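Local coordinates for protein RNA-dependent RNA polymerase (Taggert virus, PDB 6DX3) that acts as a viral ovarian tumor (OTU) domain cysteine protease, a deubiquitinase that probably removes ubiquitin from host proteins, at residues 21-25 / 26-30. Numbering follows the deposited sequence.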
loop_
_atom_site.group_PDB
_atom_site.type_symbol
_atom_site.label_atom_id
_atom_site.label_comp_id
_atom_site.label_asym_id
_atom_site.label_seq_id
_atom_site.Cartn_x
_atom_site.Cartn_y
_atom_site.Cartn_z
ATOM N N VAL A 21 10.337 -5.270 -12.271
ATOM C CA VAL A 21 10.555 -4.010 -12.974
ATOM C C VAL A 21 12.014 -3.605 -12.807
ATOM O O VAL A 21 12.770 -4.207 -12.043
ATOM C CB VAL A 21 9.629 -2.874 -12.477
ATOM C CG1 VAL A 21 8.164 -3.219 -12.695
ATOM C CG2 VAL A 21 9.900 -2.562 -11.015
ATOM N N ASP A 22 12.403 -2.566 -13.546
ATOM C CA ASP A 22 13.732 -1.950 -13.451
ATOM C C ASP A 22 13.507 -0.452 -13.642
ATOM O O ASP A 22 13.551 0.054 -14.768
ATOM C CB ASP A 22 14.704 -2.511 -14.481
ATOM C CG ASP A 22 16.011 -1.731 -14.539
ATOM O OD1 ASP A 22 16.892 -1.994 -13.691
ATOM O OD2 ASP A 22 16.152 -0.863 -15.428
ATOM N N LEU A 23 13.260 0.256 -12.541
ATOM C CA LEU A 23 12.694 1.592 -12.631
ATOM C C LEU A 23 13.384 2.586 -11.708
ATOM O O LEU A 23 13.558 2.341 -10.511
ATOM C CB LEU A 23 11.172 1.550 -12.347
ATOM C CG LEU A 23 10.440 2.874 -12.145
ATOM C CD1 LEU A 23 9.155 2.909 -12.956
ATOM C CD2 LEU A 23 10.118 3.052 -10.671
ATOM N N GLU A 24 13.799 3.697 -12.306
ATOM C CA GLU A 24 14.161 4.917 -11.598
ATOM C C GLU A 24 12.848 5.560 -11.155
ATOM O O GLU A 24 12.090 6.057 -11.992
ATOM C CB GLU A 24 14.927 5.859 -12.529
ATOM C CG GLU A 24 16.320 5.402 -13.049
ATOM C CD GLU A 24 17.269 4.939 -11.966
ATOM O OE1 GLU A 24 17.263 3.737 -11.636
ATOM O OE2 GLU A 24 18.048 5.773 -11.459
ATOM N N VAL A 25 12.574 5.559 -9.847
ATOM C CA VAL A 25 11.269 6.036 -9.378
ATOM C C VAL A 25 11.028 7.480 -9.814
ATOM O O VAL A 25 9.911 7.839 -10.210
ATOM C CB VAL A 25 11.123 5.874 -7.851
ATOM C CG1 VAL A 25 11.025 4.425 -7.487
ATOM C CG2 VAL A 25 12.261 6.558 -7.125
ATOM N N GLU A 26 12.052 8.333 -9.733
ATOM C CA GLU A 26 11.838 9.759 -9.972
ATOM C C GLU A 26 11.674 10.102 -11.448
ATOM O O GLU A 26 11.285 11.231 -11.761
ATOM C CB GLU A 26 12.978 10.576 -9.362
ATOM C CG GLU A 26 13.115 10.401 -7.854
ATOM C CD GLU A 26 13.857 11.552 -7.208
ATOM O OE1 GLU A 26 15.013 11.811 -7.605
ATOM O OE2 GLU A 26 13.282 12.192 -6.303
ATOM N N ASP A 27 11.952 9.170 -12.360
ATOM C CA ASP A 27 11.583 9.394 -13.755
ATOM C C ASP A 27 10.068 9.391 -13.933
ATOM O O ASP A 27 9.550 10.009 -14.871
ATOM C CB ASP A 27 12.225 8.334 -14.653
ATOM C CG ASP A 27 13.736 8.372 -14.613
ATOM O OD1 ASP A 27 14.301 9.278 -13.953
ATOM O OD2 ASP A 27 14.358 7.498 -15.252
ATOM N N ILE A 28 9.344 8.722 -13.037
ATOM C CA ILE A 28 7.904 8.576 -13.158
ATOM C C ILE A 28 7.144 9.255 -12.018
ATOM O O ILE A 28 6.072 9.820 -12.261
ATOM C CB ILE A 28 7.527 7.079 -13.254
ATOM C CG1 ILE A 28 8.282 6.402 -14.412
ATOM C CG2 ILE A 28 6.025 6.902 -13.392
ATOM C CD1 ILE A 28 7.782 6.780 -15.797
ATOM N N PHE A 29 7.667 9.234 -10.793
ATOM C CA PHE A 29 6.956 9.743 -9.625
ATOM C C PHE A 29 7.746 10.850 -8.943
ATOM O O PHE A 29 8.926 11.077 -9.216
ATOM C CB PHE A 29 6.689 8.636 -8.594
ATOM C CG PHE A 29 5.926 7.469 -9.137
ATOM C CD1 PHE A 29 6.573 6.279 -9.429
ATOM C CD2 PHE A 29 4.555 7.552 -9.332
ATOM C CE1 PHE A 29 5.874 5.199 -9.922
ATOM C CE2 PHE A 29 3.847 6.474 -9.827
ATOM C CZ PHE A 29 4.508 5.298 -10.121
ATOM N N GLU A 30 7.054 11.541 -8.046
ATOM C CA GLU A 30 7.665 12.352 -7.005
ATOM C C GLU A 30 7.483 11.627 -5.679
ATOM O O GLU A 30 6.367 11.215 -5.342
ATOM C CB GLU A 30 7.034 13.744 -6.931
ATOM C CG GLU A 30 7.051 14.334 -5.529
ATOM C CD GLU A 30 6.643 15.786 -5.497
ATOM O OE1 GLU A 30 6.699 16.443 -6.557
ATOM O OE2 GLU A 30 6.264 16.267 -4.408
HETATM O O HOH W 1 13.941 4.339 -14.961
#
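Ile28 and Phe29 both donate their amides to Val25 O, in the short helical turn that follows strand 17-24. Phe29 N approaches Val25 O nearly head-on at 2.7 Å, with a C=O...N angle of 165°; Ile28 N, 3.0 Å from Val25 O, comes from above the carbonyl plane. One residue earlier Asp27 N donates to Glu24 O (3.1 Å), again from above the carbonyl plane. The Asp27 side chain lies alongside that of Glu24, pointing the same way, with the carboxylate planes 63° apart; CG set beside its own backbone N (chi1 -62°) brings Asp27 OD2 to 3.2 Å from Glu24 CB. A water donates to that OD2 and accepts from Glu24 N at 2.7 Å. Glu24 bends at chi2, and its OE2 stays 5.6 Å from Asp27 OD2. Glu26 instead runs outward to a salt bridge with Lys125, its CG passing 4.0 Å from Val25 CG2. The Leu23 and Ile28 side chains cross at about a right angle, touching through Leu23 CD1 and Ile28 CG1 (3.9 Å), while Val25 packs on Cys127, Met145 and Ile31. The turn thus joins strand 17-24 to outermost strand 29-32: the carbonyl of buried Val25 accepts two amide bonds, Asp27 OD2 takes a water hydrogen and Glu26 OE1 pairs with Lys125.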